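Malonyl CoA-acyl carrier protein transacylase (Staphylococcus aureus, PDB 3IM9) catalyses the transfer of the malonyl group from malonyl-CoA to holo-acyl carrier protein, supplying malonyl-ACP for fatty acid biosynthesis. Local coordinates at residues 102-106 with 107-111; 180-183 with 184-188. One frame throughout, in Å; residues are numbered along the deposited sequence.

Contact 1 (102-106 with 107-111)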
ATOM      1  N   SER A 102      -3.150   3.220   6.167  1.00  8.72           N
ATOM      2  CA  SER A 102      -2.818   2.689   7.455  1.00  8.94           C
ATOM      3  C   SER A 102      -1.767   3.583   8.118  1.00 10.30           C
ATOM      4  O   SER A 102      -1.823   3.776   9.327  1.00 11.06           O
ATOM      5  CB  SER A 102      -2.278   1.277   7.265  1.00  8.58           C
ATOM      6  OG  SER A 102      -3.336   0.463   6.709  1.00  9.62           O
ATOM      7  N   SER A 103      -0.829   4.101   7.334  1.00  9.56           N
ATOM      8  CA  SER A 103       0.169   5.061   7.907  1.00 10.83           C
ATOM      9  C   SER A 103      -0.583   6.293   8.427  1.00 12.39           C
ATOM     10  O   SER A 103      -0.144   6.868   9.475  1.00 12.08           O
ATOM     11  CB  SER A 103       1.176   5.437   6.798  1.00 10.91           C
ATOM     12  OG  SER A 103       2.085   4.416   6.542  1.00 10.96           O
ATOM     13  N   LEU A 104      -1.605   6.771   7.713  1.00  9.77           N
ATOM     14  CA  LEU A 104      -2.364   8.009   8.101  1.00 11.44           C
ATOM     15  C   LEU A 104      -3.079   7.732   9.388  1.00 12.40           C
ATOM     16  O   LEU A 104      -3.153   8.632  10.292  1.00 13.36           O
ATOM     17  CB  LEU A 104      -3.383   8.461   7.033  1.00 12.32           C
ATOM     18  CG  LEU A 104      -2.738   8.766   5.679  1.00 11.43           C
ATOM     19  CD1 LEU A 104      -3.802   9.492   4.782  1.00 13.08           C
ATOM     20  CD2 LEU A 104      -1.458   9.658   5.771  1.00 12.98           C
ATOM     21  N   VAL A 105      -3.630   6.530   9.589  1.00 11.45           N
ATOM     22  CA  VAL A 105      -4.271   6.227  10.887  1.00 11.21           C
ATOM     23  C   VAL A 105      -3.169   6.151  11.947  1.00 11.11           C
ATOM     24  O   VAL A 105      -3.363   6.698  13.078  1.00 13.03           O
ATOM     25  CB  VAL A 105      -4.994   4.850  10.741  1.00 11.11           C
ATOM     26  CG1 VAL A 105      -5.483   4.303  12.117  1.00 12.91           C
ATOM     27  CG2 VAL A 105      -6.194   5.007   9.807  1.00 11.95           C
ATOM     28  N   ALA A 106      -2.026   5.521  11.670  1.00  9.96           N
ATOM     29  CA  ALA A 106      -0.938   5.325  12.650  1.00 10.80           C
ATOM     30  C   ALA A 106      -0.426   6.725  13.157  1.00 12.73           C
ATOM     31  O   ALA A 106      -0.142   6.899  14.381  1.00 15.48           O
ATOM     32  CB  ALA A 106       0.238   4.530  12.044  1.00 10.75           C
ATOM     33  N   ALA A 107      -0.371   7.689  12.233  1.00 13.66           N
ATOM     34  CA  ALA A 107       0.223   9.034  12.515  1.00 11.24           C
ATOM     35  C   ALA A 107      -0.891   9.991  12.922  1.00 12.90           C
ATOM     36  O   ALA A 107      -0.596  11.198  13.077  1.00 14.76           O
ATOM     37  CB  ALA A 107       0.913   9.535  11.237  1.00 12.35           C
ATOM     38  N   ASP A 108      -2.118   9.535  13.118  1.00 14.60           N
ATOM     39  CA  ASP A 108      -3.227  10.387  13.554  1.00 15.33           C
ATOM     40  C   ASP A 108      -3.580  11.505  12.602  1.00 17.39           C
ATOM     41  O   ASP A 108      -4.274  12.483  12.966  1.00 15.85           O
ATOM     42  CB  ASP A 108      -2.871  10.972  14.955  1.00 18.47           C
ATOM     43  CG  ASP A 108      -3.126   9.937  16.060  1.00 28.47           C
ATOM     44  OD1 ASP A 108      -3.845   8.901  15.766  1.00 33.92           O
ATOM     45  OD2 ASP A 108      -2.573  10.093  17.193  1.00 33.81           O
ATOM     46  N   VAL A 109      -3.231  11.306  11.322  1.00 14.48           N
ATOM     47  CA  VAL A 109      -3.820  12.149  10.272  1.00 13.95           C
ATOM     48  C   VAL A 109      -5.302  11.961  10.137  1.00 15.47           C
ATOM     49  O   VAL A 109      -6.062  12.871   9.846  1.00 14.39           O
ATOM     50  CB  VAL A 109      -3.044  11.906   8.927  1.00 13.30           C
ATOM     51  CG1 VAL A 109      -3.767  12.656   7.835  1.00 13.36           C
ATOM     52  CG2 VAL A 109      -1.587  12.259   9.072  1.00 12.77           C
ATOM     53  N   LEU A 110      -5.732  10.704  10.180  1.00 13.22           N
ATOM     54  CA  LEU A 110      -7.105  10.337  10.044  1.00 13.81           C
ATOM     55  C   LEU A 110      -7.439   9.384  11.213  1.00 12.52           C
ATOM     56  O   LEU A 110      -6.581   8.595  11.593  1.00 14.00           O
ATOM     57  CB  LEU A 110      -7.386   9.529   8.764  1.00 12.25           C
ATOM     58  CG  LEU A 110      -7.280  10.340   7.469  1.00 15.59           C
ATOM     59  CD1 LEU A 110      -7.413   9.283   6.287  1.00 15.10           C
ATOM     60  CD2 LEU A 110      -8.376  11.443   7.301  1.00 15.86           C
ATOM     61  N   SER A 111      -8.674   9.464  11.682  1.00 13.35           N
ATOM     62  CA  SER A 111      -9.149   8.445  12.633  1.00 12.68           C
ATOM     63  C   SER A 111      -9.429   7.124  11.843  1.00 11.98           C
ATOM     64  O   SER A 111      -9.687   7.189  10.579  1.00 12.03           O
ATOM     65  CB  SER A 111     -10.453   8.870  13.340  1.00 15.17           C
ATOM     66  OG  SER A 111     -11.565   8.932  12.433  1.00 17.78           O
TER
HETATM   67  O   HOH W   1      -5.758   7.660  14.133  1.00 22.77           O
HETATM   68  O   HOH W   2       0.118   8.893  16.188  1.00 25.49           O
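Leu104 and Val109 close a Schellman motif at the C-terminal end of helix 99-106, which follows the probable nucleophile Ser97. Asp108 turns the chain back with a positive phi of 62°, a left-handed position most often held by glycine and tolerated better by aspartate than by beta-branched residues. Asp108 N bonds to Val105 O (3.1 Å), while Val109 N reaches Leu104 O in a weak, bent bond (2.9 Å). Leu110 N adds a second weak bond to Leu104 O, so one carbonyl collects two donors.

The Leu104 side chain makes the hydrophobic contact that usually accompanies this motif, between the acceptor and donor residues of the 6→1 bond. Its CB lies 3.9 Å from Val109 CB, the side chains passing at a slant. A chi1 of -59° sets CG beside the backbone N, and from there CD1 runs on to Leu110 CD1 (3.9 Å), the two leucines extending alongside each other in the same direction, whereas CD2 stays near Val109 CB. Trp227 packs on Leu104, Val109 and Leu110, so large apolar residues suit this buried face. Asp108 OD2 instead has a long, weak ion pair with Lys231 and a weak bond from a water that also donates to Ala106 O (2.7 Å). Across the turn, the CA-H of Val105 points almost straight (177°) at Leu110 O, with CA and O 3.4 Å apart.

Contact 2 (180-183 with 184-188)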
ATOM      1  N   ALA A 180      -4.708  -3.539 -23.906  1.00 10.44           N
ATOM      2  CA  ALA A 180      -4.078  -4.034 -25.137  1.00 11.88           C
ATOM      3  C   ALA A 180      -2.560  -3.977 -25.056  1.00 10.17           C
ATOM      4  O   ALA A 180      -1.874  -4.885 -25.535  1.00 11.12           O
ATOM      5  CB  ALA A 180      -4.511  -3.226 -26.416  1.00 14.87           C
ATOM      6  N   LEU A 181      -2.040  -2.920 -24.443  1.00 11.56           N
ATOM      7  CA  LEU A 181      -0.571  -2.782 -24.327  1.00 10.46           C
ATOM      8  C   LEU A 181      -0.027  -3.635 -23.198  1.00 10.21           C
ATOM      9  O   LEU A 181       1.067  -4.242 -23.341  1.00 10.33           O
ATOM     10  CB  LEU A 181      -0.125  -1.328 -24.029  1.00  9.76           C
ATOM     11  CG  LEU A 181      -0.463  -0.387 -25.222  1.00 13.04           C
ATOM     12  CD1 LEU A 181       0.031   1.014 -24.896  1.00 13.26           C
ATOM     13  CD2 LEU A 181       0.069  -0.886 -26.605  1.00 14.25           C
ATOM     14  N   ILE A 182      -0.777  -3.792 -22.103  1.00  9.62           N
ATOM     15  CA  ILE A 182      -0.351  -4.728 -21.049  1.00 10.74           C
ATOM     16  C   ILE A 182      -0.232  -6.140 -21.625  1.00 11.17           C
ATOM     17  O   ILE A 182       0.767  -6.843 -21.395  1.00 10.30           O
ATOM     18  CB  ILE A 182      -1.424  -4.733 -19.903  1.00 10.13           C
ATOM     19  CG1 ILE A 182      -1.414  -3.391 -19.201  1.00  8.99           C
ATOM     20  CG2 ILE A 182      -1.149  -5.905 -18.967  1.00 12.16           C
ATOM     21  CD1 ILE A 182      -0.077  -3.112 -18.328  1.00 11.45           C
ATOM     22  N   ASP A 183      -1.201  -6.518 -22.483  1.00 10.79           N
ATOM     23  CA  ASP A 183      -1.198  -7.888 -22.997  1.00  9.08           C
ATOM     24  C   ASP A 183      -0.067  -8.039 -24.019  1.00 10.30           C
ATOM     25  O   ASP A 183       0.519  -9.132 -24.113  1.00 10.45           O
ATOM     26  CB  ASP A 183      -2.573  -8.171 -23.593  1.00 10.54           C
ATOM     27  CG  ASP A 183      -3.640  -8.435 -22.514  1.00 13.29           C
ATOM     28  OD1 ASP A 183      -3.277  -8.610 -21.325  1.00 18.16           O
ATOM     29  OD2 ASP A 183      -4.809  -8.387 -22.958  1.00 15.75           O
ATOM     30  N   GLU A 184       0.251  -6.989 -24.765  1.00 10.00           N
ATOM     31  CA  GLU A 184       1.394  -7.081 -25.717  1.00 11.29           C
ATOM     32  C   GLU A 184       2.669  -7.285 -24.914  1.00 10.58           C
ATOM     33  O   GLU A 184       3.526  -8.072 -25.336  1.00 11.83           O
ATOM     34  CB  GLU A 184       1.449  -5.805 -26.542  1.00 12.26           C
ATOM     35  CG  GLU A 184       2.532  -5.838 -27.595  1.00 19.79           C
ATOM     36  CD  GLU A 184       2.503  -4.579 -28.495  1.00 24.46           C
ATOM     37  OE1 GLU A 184       1.651  -3.689 -28.265  1.00 24.54           O
ATOM     38  OE2 GLU A 184       3.376  -4.500 -29.401  1.00 27.33           O
ATOM     39  N   LEU A 185       2.828  -6.581 -23.800  1.00  9.90           N
ATOM     40  CA  LEU A 185       4.013  -6.781 -22.942  1.00  9.15           C
ATOM     41  C   LEU A 185       4.074  -8.196 -22.370  1.00 12.07           C
ATOM     42  O   LEU A 185       5.154  -8.791 -22.263  1.00 12.72           O
ATOM     43  CB  LEU A 185       4.032  -5.727 -21.863  1.00 11.66           C
ATOM     44  CG  LEU A 185       5.263  -5.797 -20.997  1.00 11.94           C
ATOM     45  CD1 LEU A 185       6.544  -5.680 -21.805  1.00 16.91           C
ATOM     46  CD2 LEU A 185       5.191  -4.691 -19.893  1.00 20.19           C
ATOM     47  N   VAL A 186       2.937  -8.681 -21.870  1.00 10.77           N
ATOM     48  CA  VAL A 186       2.844 -10.064 -21.371  1.00 12.33           C
ATOM     49  C   VAL A 186       3.360 -11.026 -22.503  1.00 12.25           C
ATOM     50  O   VAL A 186       4.152 -11.943 -22.193  1.00 14.01           O
ATOM     51  CB  VAL A 186       1.401 -10.417 -20.933  1.00 12.66           C
ATOM     52  CG1 VAL A 186       1.355 -11.962 -20.635  1.00 14.20           C
ATOM     53  CG2 VAL A 186       1.085  -9.621 -19.676  1.00 12.04           C
ATOM     54  N   GLU A 187       2.872 -10.813 -23.709  1.00 11.07           N
ATOM     55  CA  GLU A 187       3.213 -11.762 -24.822  1.00 13.14           C
ATOM     56  C   GLU A 187       4.676 -11.653 -25.183  1.00 13.95           C
ATOM     57  O   GLU A 187       5.301 -12.716 -25.360  1.00 14.42           O
ATOM     58  CB  GLU A 187       2.409 -11.425 -26.062  1.00 15.08           C
ATOM     59  CG  GLU A 187       0.957 -11.778 -25.862  1.00 21.20           C
ATOM     60  CD  GLU A 187       0.075 -11.232 -26.986  1.00 30.85           C
ATOM     61  OE1 GLU A 187      -1.125 -11.580 -26.944  1.00 37.59           O
ATOM     62  OE2 GLU A 187       0.560 -10.471 -27.879  1.00 34.31           O
ATOM     63  N   LYS A 188       5.201 -10.430 -25.276  1.00 12.82           N
ATOM     64  CA  LYS A 188       6.580 -10.224 -25.729  1.00 14.62           C
ATOM     65  C   LYS A 188       7.599 -10.161 -24.641  1.00 12.97           C
ATOM     66  O   LYS A 188       8.821 -10.086 -24.940  1.00 11.67           O
ATOM     67  CB  LYS A 188       6.709  -8.884 -26.527  1.00 17.57           C
ATOM     68  CG  LYS A 188       5.791  -8.954 -27.673  1.00 22.23           C
ATOM     69  CD  LYS A 188       5.965  -7.663 -28.509  1.00 29.90           C
ATOM     70  CE  LYS A 188       7.351  -7.569 -29.124  1.00 30.87           C
ATOM     71  NZ  LYS A 188       7.368  -6.674 -30.367  1.00 32.50           N
TER
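With CG anti to the backbone N (chi1 -177°) and the chain extended beyond it, Glu184 runs alongside Leu181, whose own CG stands beside its backbone N (chi1 -65°). Glu184 OE1 comes to 3.6 Å from Leu181 CD2. This is a van der Waals contact in which the leucine methyl lies against one carboxylate oxygen of the partly exposed Glu184.

One step on, Ile182 and Val186 meet across a helical turn more loosely, CG2 to CG2 at 4.4 Å. The valine branch presses harder on the backbone: Val186 CG2 is 3.3 Å from Ile182 O, the same carbonyl that accepts the Val186 N-H, with N and O 2.9 Å apart. Glu187 CG likewise rests on Asp183 O (3.2 Å), which takes the Glu187 N-H. Two acidic residues four apart might be expected to repel, but Asp183 OD2 and Glu187 OE1 remain 6.3 Å apart, and Asp183 is paired instead with Lys179 in a salt bridge one turn earlier.

Residue type follows the side of the helix. Leu181, Ile182 and Leu185 are buried against Ile162, and Leu185 and Val186 also touch Val197, while acids and Lys188 suit the solvent side. Such a helix, amphipathic and laid over strands 135-141, 162-169 and 196-199, is consistent with the second helix of the ferredoxin-like subdomain of malonyl transacylases.

Overall arrangement
Contacts 1 and 2 lie on opposite sides of the chain's centre, about 38 Å apart between centres, and share no secondary-structure element. Contact 1 is the more deeply set: it ends a helix beside the parallel sheet of the large subdomain, and its backbone bonds change pattern as the chain turns toward helix 112-128. Contact 2 sits farther out, within a helix that covers the mixed sheet, and its backbone keeps the regular i to i+4 pattern. Their apolar chemistry differs accordingly. In 102-111 leucine and valine close a turn under a tryptophan; in 180-188 they line one helix face, leaving charged residues at the surface.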